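Local structure of lectin (Pleurotus ostreatus, 6T0Q) at residues P54-I59 and S168-A173; A249-G254 and D261-P266; T291-Y296 and N301-T306. The protein binds galactose-type sugars, probably through its calcium sites, and carries two beta-sandwich domains resembling carbohydrate-binding modules. One frame throughout, in Å; residues are numbered along the deposited sequence.

Interaction 1. Residues P54-I59 and S168-A173. With NAG (2-acetamido-2-deoxy-beta-D-glucopyranose), chain E.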
loop_
_atom_site.group_PDB
_atom_site.type_symbol
_atom_site.label_atom_id
_atom_site.label_comp_id
_atom_site.label_asym_id
_atom_site.label_seq_id
_atom_site.Cartn_x
_atom_site.Cartn_y
_atom_site.Cartn_z
ATOM N N PRO A 54 -0.538 23.668 33.391
ATOM C CA PRO A 54 -1.042 23.493 32.025
ATOM C C PRO A 54 -1.053 24.780 31.216
ATOM O O PRO A 54 -1.236 25.878 31.743
ATOM C CB PRO A 54 -2.484 23.020 32.254
ATOM C CG PRO A 54 -2.903 23.794 33.473
ATOM C CD PRO A 54 -1.639 23.895 34.351
ATOM N N PHE A 55 -0.882 24.615 29.903
ATOM C CA PHE A 55 -0.952 25.714 28.943
ATOM C C PHE A 55 -1.672 25.216 27.698
ATOM O O PHE A 55 -1.363 24.128 27.203
ATOM C CB PHE A 55 0.455 26.235 28.599
ATOM C CG PHE A 55 1.217 26.692 29.812
ATOM C CD1 PHE A 55 1.075 27.992 30.285
ATOM C CD2 PHE A 55 2.011 25.805 30.519
ATOM C CE1 PHE A 55 1.736 28.411 31.437
ATOM C CE2 PHE A 55 2.696 26.212 31.667
ATOM C CZ PHE A 55 2.548 27.517 32.134
ATOM N N ARG A 56 -2.628 26.006 27.204
ATOM C CA ARG A 56 -3.510 25.602 26.114
ATOM C C ARG A 56 -3.748 26.772 25.179
ATOM O O ARG A 56 -3.891 27.914 25.621
ATOM C CB ARG A 56 -4.897 25.161 26.603
ATOM C CG ARG A 56 -5.041 23.748 27.046
ATOM C CD ARG A 56 -6.449 23.556 27.617
ATOM N NE ARG A 56 -7.513 23.933 26.680
ATOM C CZ ARG A 56 -8.406 23.077 26.183
ATOM N NH1 ARG A 56 -8.352 21.797 26.523
ATOM N NH2 ARG A 56 -9.356 23.499 25.349
ATOM N N LYS A 57 -3.881 26.462 23.891
ATOM C CA LYS A 57 -4.283 27.470 22.916
ATOM C C LYS A 57 -4.974 26.780 21.748
ATOM O O LYS A 57 -4.399 25.872 21.141
ATOM C CB LYS A 57 -3.067 28.255 22.461
ATOM C CG LYS A 57 -3.266 29.090 21.238
ATOM C CD LYS A 57 -3.809 30.450 21.547
ATOM C CE LYS A 57 -3.555 31.352 20.350
ATOM N NZ LYS A 57 -4.247 32.645 20.467
ATOM N N ASN A 58 -6.217 27.177 21.470
ATOM C CA ASN A 58 -6.947 26.768 20.270
ATOM C C ASN A 58 -6.567 27.733 19.155
ATOM O O ASN A 58 -6.875 28.926 19.227
ATOM C CB ASN A 58 -8.458 26.791 20.518
ATOM C CG ASN A 58 -9.273 26.318 19.300
ATOM O OD1 ASN A 58 -8.708 25.825 18.324
ATOM N ND2 ASN A 58 -10.612 26.472 19.367
ATOM N N ILE A 59 -5.894 27.230 18.128
ATOM C CA ILE A 59 -5.431 28.059 17.022
ATOM C C ILE A 59 -6.280 27.734 15.801
ATOM O O ILE A 59 -6.316 26.584 15.351
ATOM C CB ILE A 59 -3.938 27.837 16.742
ATOM C CG1 ILE A 59 -3.118 28.328 17.931
ATOM C CG2 ILE A 59 -3.520 28.572 15.487
ATOM C CD1 ILE A 59 -1.620 28.182 17.756
ATOM N N SER A 168 -12.468 28.340 28.677
ATOM C CA SER A 168 -12.965 29.705 28.516
ATOM C C SER A 168 -12.781 30.537 29.778
ATOM O O SER A 168 -12.534 31.746 29.690
ATOM C CB SER A 168 -14.441 29.678 28.111
ATOM O OG SER A 168 -15.187 28.898 29.032
ATOM N N ASN A 169 -12.889 29.919 30.956
ATOM C CA ASN A 169 -12.730 30.639 32.212
ATOM C C ASN A 169 -11.324 30.535 32.796
ATOM O O ASN A 169 -11.088 31.061 33.886
ATOM C CB ASN A 169 -13.754 30.144 33.239
ATOM C CG ASN A 169 -15.173 30.569 32.890
ATOM O OD1 ASN A 169 -15.409 31.699 32.449
ATOM N ND2 ASN A 169 -16.123 29.661 33.075
ATOM N N TRP A 170 -10.392 29.883 32.103
ATOM C CA TRP A 170 -9.008 29.864 32.562
ATOM C C TRP A 170 -8.385 31.255 32.441
ATOM O O TRP A 170 -8.682 31.996 31.501
ATOM C CB TRP A 170 -8.168 28.892 31.738
ATOM C CG TRP A 170 -8.443 27.444 31.941
ATOM C CD1 TRP A 170 -9.594 26.875 32.410
ATOM C CD2 TRP A 170 -7.540 26.363 31.667
ATOM N NE1 TRP A 170 -9.457 25.504 32.444
ATOM C CE2 TRP A 170 -8.207 25.167 31.992
ATOM C CE3 TRP A 170 -6.227 26.293 31.175
ATOM C CZ2 TRP A 170 -7.609 23.914 31.844
ATOM C CZ3 TRP A 170 -5.631 25.047 31.030
ATOM C CH2 TRP A 170 -6.324 23.874 31.363
ATOM N N PRO A 171 -7.479 31.614 33.348
ATOM C CA PRO A 171 -6.755 32.880 33.195
ATOM C C PRO A 171 -5.733 32.803 32.065
ATOM O O PRO A 171 -5.362 31.726 31.597
ATOM C CB PRO A 171 -6.069 33.057 34.553
ATOM C CG PRO A 171 -5.842 31.651 35.025
ATOM C CD PRO A 171 -7.072 30.888 34.565
ATOM N N SER A 172 -5.292 33.984 31.632
ATOM C CA SER A 172 -4.258 34.107 30.610
ATOM C C SER A 172 -2.886 33.740 31.164
ATOM O O SER A 172 -2.547 34.083 32.301
ATOM C CB SER A 172 -4.205 35.539 30.081
ATOM O OG SER A 172 -5.466 35.975 29.639
ATOM N N ALA A 173 -2.086 33.059 30.347
ATOM C CA ALA A 173 -0.683 32.851 30.690
ATOM C C ALA A 173 0.027 34.196 30.860
ATOM O O ALA A 173 -0.370 35.210 30.278
ATOM C CB ALA A 173 0.008 32.011 29.602
HETATM C C1 NAG E . -11.573 26.062 18.341
HETATM C C2 NAG E . -12.589 25.116 18.983
HETATM C C3 NAG E . -13.612 24.636 17.948
HETATM C C4 NAG E . -14.264 25.811 17.227
HETATM C C5 NAG E . -13.174 26.723 16.659
HETATM C C6 NAG E . -13.717 27.980 16.019
HETATM C C7 NAG E . -11.738 23.888 20.926
HETATM C C8 NAG E . -11.016 22.661 21.405
HETATM N N2 NAG E . -11.919 23.985 19.605
HETATM O O3 NAG E . -14.591 23.855 18.621
HETATM O O5 NAG E . -12.266 27.144 17.696
HETATM O O6 NAG E . -14.072 28.939 17.005
HETATM O O7 NAG E . -12.125 24.758 21.697
#

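Interaction 2. Residues A249-G254 and D261-P266. With GOL (glycerol), chain K.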
loop_
_atom_site.group_PDB
_atom_site.type_symbol
_atom_site.label_atom_id
_atom_site.label_comp_id
_atom_site.label_asym_id
_atom_site.label_seq_id
_atom_site.Cartn_x
_atom_site.Cartn_y
_atom_site.Cartn_z
ATOM N N ALA A 249 8.181 12.200 -8.561
ATOM C CA ALA A 249 8.340 13.631 -8.764
ATOM C C ALA A 249 9.675 14.093 -8.194
ATOM O O ALA A 249 10.090 13.647 -7.121
ATOM C CB ALA A 249 7.191 14.399 -8.108
ATOM N N THR A 250 10.346 14.982 -8.924
ATOM C CA THR A 250 11.626 15.511 -8.478
ATOM C C THR A 250 11.431 16.384 -7.250
ATOM O O THR A 250 10.608 17.298 -7.257
ATOM C CB THR A 250 12.285 16.321 -9.588
ATOM O OG1 THR A 250 12.397 15.510 -10.758
ATOM C CG2 THR A 250 13.679 16.764 -9.155
ATOM N N VAL A 251 12.175 16.098 -6.188
ATOM C CA VAL A 251 12.156 16.923 -4.982
ATOM C C VAL A 251 13.316 17.906 -4.962
ATOM O O VAL A 251 13.120 19.100 -4.744
ATOM C CB VAL A 251 12.149 16.039 -3.718
ATOM C CG1 VAL A 251 12.316 16.901 -2.475
ATOM C CG2 VAL A 251 10.853 15.272 -3.645
ATOM N N GLY A 252 14.532 17.426 -5.198
ATOM C CA GLY A 252 15.680 18.315 -5.173
ATOM C C GLY A 252 16.957 17.553 -5.441
ATOM O O GLY A 252 16.968 16.323 -5.568
ATOM N N SER A 253 18.043 18.314 -5.501
ATOM C CA SER A 253 19.371 17.805 -5.799
ATOM C C SER A 253 20.376 18.519 -4.918
ATOM O O SER A 253 20.140 19.645 -4.475
ATOM C CB SER A 253 19.738 18.032 -7.276
ATOM O OG SER A 253 18.972 17.188 -8.103
ATOM N N GLY A 254 21.510 17.865 -4.683
ATOM C CA GLY A 254 22.591 18.479 -3.940
ATOM C C GLY A 254 23.905 17.880 -4.391
ATOM O O GLY A 254 23.939 16.868 -5.090
ATOM N N ASP A 261 21.040 18.820 2.870
ATOM C CA ASP A 261 19.849 19.506 2.383
ATOM C C ASP A 261 18.605 18.939 3.052
ATOM O O ASP A 261 18.516 17.731 3.276
ATOM C CB ASP A 261 19.728 19.356 0.870
ATOM C CG ASP A 261 20.972 19.823 0.154
ATOM O OD1 ASP A 261 21.448 20.923 0.500
ATOM O OD2 ASP A 261 21.496 19.076 -0.704
ATOM N N ALA A 262 17.637 19.811 3.346
ATOM C CA ALA A 262 16.366 19.409 3.938
ATOM C C ALA A 262 15.213 19.849 3.050
ATOM O O ALA A 262 15.245 20.939 2.463
ATOM C CB ALA A 262 16.189 19.988 5.354
ATOM N N TYR A 263 14.189 18.996 2.966
ATOM C CA TYR A 263 13.035 19.221 2.111
ATOM C C TYR A 263 11.754 18.906 2.866
ATOM O O TYR A 263 11.726 18.025 3.730
ATOM C CB TYR A 263 13.078 18.352 0.848
ATOM C CG TYR A 263 14.327 18.544 0.032
ATOM C CD1 TYR A 263 14.405 19.560 -0.915
ATOM C CD2 TYR A 263 15.431 17.708 0.202
ATOM C CE1 TYR A 263 15.556 19.751 -1.671
ATOM C CE2 TYR A 263 16.584 17.886 -0.555
ATOM C CZ TYR A 263 16.634 18.909 -1.490
ATOM O OH TYR A 263 17.771 19.092 -2.240
ATOM N N THR A 264 10.687 19.614 2.502
ATOM C CA THR A 264 9.344 19.336 2.996
ATOM C C THR A 264 8.507 18.767 1.858
ATOM O O THR A 264 8.512 19.313 0.751
ATOM C CB THR A 264 8.695 20.610 3.554
ATOM O OG1 THR A 264 9.362 20.988 4.765
ATOM C CG2 THR A 264 7.194 20.397 3.826
ATOM N N ILE A 265 7.810 17.666 2.126
ATOM C CA ILE A 265 6.899 17.042 1.167
ATOM C C ILE A 265 5.506 17.205 1.755
ATOM O O ILE A 265 5.109 16.409 2.615
ATOM C CB ILE A 265 7.213 15.553 0.938
ATOM C CG1 ILE A 265 8.718 15.308 0.769
ATOM C CG2 ILE A 265 6.352 14.988 -0.220
ATOM C CD1 ILE A 265 9.327 15.982 -0.403
ATOM N N PRO A 266 4.745 18.224 1.359
ATOM C CA PRO A 266 3.460 18.506 2.014
ATOM C C PRO A 266 2.285 17.751 1.420
ATOM O O PRO A 266 1.159 17.924 1.900
ATOM C CB PRO A 266 3.300 20.016 1.772
ATOM C CG PRO A 266 3.891 20.198 0.393
ATOM C CD PRO A 266 5.049 19.196 0.294
HETATM C C1 GOL K . 18.271 23.295 -1.845
HETATM O O1 GOL K . 16.973 22.867 -2.117
HETATM C C2 GOL K . 19.243 22.560 -2.826
HETATM O O2 GOL K . 18.775 21.315 -3.206
HETATM C C3 GOL K . 20.594 22.490 -2.046
HETATM O O3 GOL K . 21.375 21.531 -2.669
#

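Interaction 3. Residues T291-Y296 and N301-T306. With NAG (2-acetamido-2-deoxy-beta-D-glucopyranose), chain C.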
loop_
_atom_site.group_PDB
_atom_site.type_symbol
_atom_site.label_atom_id
_atom_site.label_comp_id
_atom_site.label_asym_id
_atom_site.label_seq_id
_atom_site.Cartn_x
_atom_site.Cartn_y
_atom_site.Cartn_z
ATOM N N THR A 291 17.608 10.888 6.441
ATOM C CA THR A 291 16.654 10.643 7.511
ATOM C C THR A 291 15.330 11.217 7.049
ATOM O O THR A 291 15.290 12.332 6.523
ATOM C CB THR A 291 17.096 11.294 8.830
ATOM O OG1 THR A 291 18.401 10.818 9.183
ATOM C CG2 THR A 291 16.103 10.958 9.965
ATOM N N ILE A 292 14.258 10.457 7.223
ATOM C CA ILE A 292 12.936 10.845 6.744
ATOM C C ILE A 292 11.953 10.662 7.883
ATOM O O ILE A 292 11.890 9.580 8.479
ATOM C CB ILE A 292 12.489 10.004 5.533
ATOM C CG1 ILE A 292 13.459 10.154 4.361
ATOM C CG2 ILE A 292 11.050 10.383 5.128
ATOM C CD1 ILE A 292 13.262 9.069 3.298
ATOM N N LEU A 293 11.173 11.699 8.179
ATOM C CA LEU A 293 10.086 11.580 9.144
ATOM C C LEU A 293 8.762 11.826 8.438
ATOM O O LEU A 293 8.601 12.839 7.748
ATOM C CB LEU A 293 10.249 12.564 10.309
ATOM C CG LEU A 293 9.294 12.274 11.473
ATOM C CD1 LEU A 293 9.974 12.594 12.783
ATOM C CD2 LEU A 293 8.027 13.087 11.355
ATOM N N ILE A 294 7.820 10.908 8.629
ATOM C CA ILE A 294 6.495 10.979 8.032
ATOM C C ILE A 294 5.486 11.197 9.151
ATOM O O ILE A 294 5.542 10.511 10.178
ATOM C CB ILE A 294 6.186 9.691 7.249
ATOM C CG1 ILE A 294 7.118 9.581 6.041
ATOM C CG2 ILE A 294 4.746 9.653 6.826
ATOM C CD1 ILE A 294 7.175 8.180 5.466
ATOM N N THR A 295 4.573 12.147 8.965
ATOM C CA THR A 295 3.513 12.382 9.938
ATOM C C THR A 295 2.223 11.708 9.488
ATOM O O THR A 295 1.920 11.637 8.294
ATOM C CB THR A 295 3.261 13.882 10.145
ATOM O OG1 THR A 295 2.967 14.492 8.890
ATOM C CG2 THR A 295 4.498 14.576 10.744
ATOM N N TYR A 296 1.458 11.226 10.464
ATOM C CA TYR A 296 0.178 10.577 10.220
ATOM C C TYR A 296 -0.963 11.375 10.841
ATOM O O TYR A 296 -0.775 12.117 11.811
ATOM C CB TYR A 296 0.179 9.150 10.772
ATOM C CG TYR A 296 1.100 8.257 9.976
ATOM C CD1 TYR A 296 0.692 7.730 8.755
ATOM C CD2 TYR A 296 2.382 7.967 10.427
ATOM C CE1 TYR A 296 1.528 6.924 8.006
ATOM C CE2 TYR A 296 3.243 7.154 9.683
ATOM C CZ TYR A 296 2.806 6.641 8.470
ATOM O OH TYR A 296 3.630 5.833 7.719
ATOM N N ASN A 301 3.865 9.320 14.052
ATOM C CA ASN A 301 4.854 9.567 13.017
ATOM C C ASN A 301 5.705 8.315 12.866
ATOM O O ASN A 301 5.641 7.387 13.679
ATOM C CB ASN A 301 5.740 10.774 13.370
ATOM C CG ASN A 301 6.594 10.505 14.600
ATOM O OD1 ASN A 301 7.555 9.741 14.540
ATOM N ND2 ASN A 301 6.246 11.122 15.720
ATOM N N GLU A 302 6.528 8.301 11.829
ATOM C CA GLU A 302 7.561 7.284 11.775
ATOM C C GLU A 302 8.777 7.855 11.070
ATOM O O GLU A 302 8.662 8.719 10.196
ATOM C CB GLU A 302 7.071 6.000 11.091
ATOM C CG GLU A 302 7.144 5.985 9.591
ATOM C CD GLU A 302 6.717 4.632 9.027
ATOM O OE1 GLU A 302 5.499 4.401 8.894
ATOM O OE2 GLU A 302 7.597 3.796 8.734
ATOM N N THR A 303 9.939 7.356 11.468
ATOM C CA THR A 303 11.216 7.748 10.900
ATOM C C THR A 303 11.776 6.601 10.074
ATOM O O THR A 303 11.702 5.435 10.474
ATOM C CB THR A 303 12.202 8.147 12.002
ATOM O OG1 THR A 303 11.735 9.344 12.629
ATOM C CG2 THR A 303 13.613 8.386 11.433
ATOM N N VAL A 304 12.284 6.941 8.898
ATOM C CA VAL A 304 12.984 6.020 8.018
ATOM C C VAL A 304 14.394 6.555 7.847
ATOM O O VAL A 304 14.576 7.765 7.681
ATOM C CB VAL A 304 12.263 5.916 6.655
ATOM C CG1 VAL A 304 13.139 5.212 5.636
ATOM C CG2 VAL A 304 10.918 5.204 6.826
ATOM N N VAL A 305 15.392 5.670 7.918
ATOM C CA VAL A 305 16.785 6.059 7.715
ATOM C C VAL A 305 17.360 5.212 6.592
ATOM O O VAL A 305 16.891 4.102 6.323
ATOM C CB VAL A 305 17.637 5.905 8.998
ATOM C CG1 VAL A 305 17.021 6.710 10.149
ATOM C CG2 VAL A 305 17.768 4.428 9.384
ATOM N N THR A 306 18.380 5.744 5.922
ATOM C CA THR A 306 19.136 4.917 4.995
ATOM C C THR A 306 19.777 3.765 5.757
ATOM O O THR A 306 20.495 3.979 6.738
ATOM C CB THR A 306 20.191 5.753 4.264
ATOM O OG1 THR A 306 20.768 6.712 5.169
ATOM C CG2 THR A 306 19.541 6.491 3.098
HETATM C C1 NAG C . 6.989 10.870 16.935
HETATM C C2 NAG C . 7.534 12.098 17.680
HETATM C C3 NAG C . 8.135 11.686 19.043
HETATM C C4 NAG C . 7.212 10.762 19.834
HETATM C C5 NAG C . 6.723 9.615 18.954
HETATM C C6 NAG C . 5.679 8.749 19.631
HETATM C C7 NAG C . 8.436 14.016 16.394
HETATM C C8 NAG C . 9.621 14.531 15.634
HETATM N N2 NAG C . 8.549 12.770 16.880
HETATM O O3 NAG C . 8.407 12.846 19.824
HETATM O O4 NAG C . 7.726 10.334 21.039
HETATM O O5 NAG C . 6.104 10.154 17.778
HETATM O O6 NAG C . 4.525 9.502 19.984
HETATM O O7 NAG C . 7.438 14.688 16.556
#

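Interaction 1. Residues P54-I59 and S168-A173
CZ3 and CH2 of Trp-170 meet Pro-54 and the CD methylene of Arg-56 obliquely, where the loop that leads to strand 174-178 packs against strand 51-60. This strand belongs to an antiparallel sheet of the N-terminal beta sandwich, where it lies between strands 109-118 and 150-151. No hydrogen bond joins the two segments; their side chains meet by apolar contact. The pyrrolidine of Pro-54 brings CG to 3.9 Å from CZ3 of Trp-170. The methylene CD of Arg-56 lies 3.8 Å from CH2 of Trp-170, and the arginine chain passes the indole at about a right angle. A second apolar contact lies at the other end of the loop, where the methyl CB of Ala-173 sits 4.2 Å from CD1 of Phe-55, at the ring edge and near its plane.

The charged end of Arg-56 adds little attraction to the indole: CZ is 5.9 Å from the centroid of the six-membered ring of Trp-170, a long and at most weak cation-pi pair, with the flat groups inclined by 58°. A bend at CG-CD (chi3 56°) turns the guanidinium away to stronger partners, a salt bridge from NE to Asp-167 and hydrogen bonds from NH1 to the carbonyls of Phe-160 and Leu-162.

The glycan is covalently attached further along the strand, at Asn-58, which with Ile-59 and Thr-60 forms an N-glycosylation sequon. With CG anti to the backbone N (chi1 -178°), the amide extends from the strand, and Asn-58 ND2 is bonded to C1 of the N-acetylglucosamine at 1.5 Å.

Interaction 2. Residues A249-G254 and D261-P266
Tyr-263 reaches from strand 261-265 to strand 249-254, which belongs to the facing sheet of the C-terminal beta sandwich. The two strands run nearly antiparallel (165°) with axes 8.1 Å apart. No hydrogen bond joins them directly; side chains of 261-265 meet side chains and backbone of 249-254. From its base, CB of Tyr-263 lies 3.7 Å from CG1 of Val-251, and the same methyl comes within 3.6 Å of the ring atom CG and also touches CD1. Further out, CE1 of Tyr-263 has glycerol O1 at 3.5 Å and passes CA of Gly-252 at 3.8 Å, a close approach possible where no side chain intervenes. Val-251 and Gly-252 form a classic beta bulge opposite Leu-244. The other methyl of Val-251, CG2, meets CD1 of Ile-265 at 3.7 Å.

At the tip, OH of Tyr-263 is hydrogen-bonded to the hydroxyl of Tyr-242 and lies 2.6 Å from O2 of the glycerol, probably acquired from the crystallisation liquor. Glycerol O2 donates to the carbonyl O of Ser-253 at 2.5 Å, and O3 donates to that same oxygen. The contact thus changes from apolar at the base of the tyrosine to polar at its hydroxyl, against which the glycerol lies.

Interaction 3. Residues T291-Y296 and N301-T306
Glu-302 reaches Tyr-296 with its carboxylate and pairs with Ile-294 through its backbone, in a beta hairpin of strands 287-296 and 301-305 whose second strand forms the edge of a five-stranded antiparallel sheet. With Asn-301 and Val-304 it buries more surface than the other residues of the contact. Glu-302 and Ile-294 form a hydrogen-bonded pair, the nearly straight bond from Ile-294 N to Glu-302 O measuring 2.8 Å. CG of Glu-302 lies between the backbone N and the carbonyl carbon (chi1 84°), and the extended chain beyond carries the carboxylate to Tyr-296. There Tyr-296 OH donates to Glu-302 OE1 at 2.6 Å, approaching 36° out of the carboxylate plane. OE1 has a further, weak bond from Gln-224. CG2 of Ile-294 lies over one face of the Tyr-296 ring, offset toward the rim, while CA of Asn-301 sits 3.9 Å from CD2 at its edge.

Val-304 pairs with Ile-292 through two backbone hydrogen bonds, and their CB atoms stand 4.2 Å apart. Both side chains project with Glu-302 and Ile-294 toward the second sheet of the sandwich, where Val-304 touches Val-222 and Ile-292 touches Phe-275.

Asn-301 projects to the other face of the sheet, with Leu-293 and Thr-303. It begins the sequon completed by Glu-302 and Thr-303, and its CB lies 3.8 Å from CD2 of Leu-293. The N-acetylglucosamine it carries is hydrogen-bonded to Ile-89 O and Phe-102 N, tying this hairpin to the N-terminal domain. ND2 of Asn-301 is bonded to sugar C1 at 1.4 Å, and the acetyl methyl C8 rests 3.5 Å from CD1 of Leu-293.

Overall arrangement
Interactions 2 and 3 both lie in the C-terminal sandwich: their centres are 14 Å apart and strands 261-265 and 287-296 flank strand 229-239 in the same sheet, though the contacts themselves do not touch. Interaction 1 belongs to the N-terminal sandwich, its centre 37 Å from that of interaction 2 and 32 Å from that of interaction 3. The calcium sites are separate from interactions 1 and 2: the side chain of Phe-55 is about 12 Å from one ion, and Gly-254 about 13 Å from the other. Glycans are attached at interactions 1 and 3, the latter bridging the domains, and the side chain of Ser-253 in interaction 2 is about 7 Å from a bound N-acetylglucosamine.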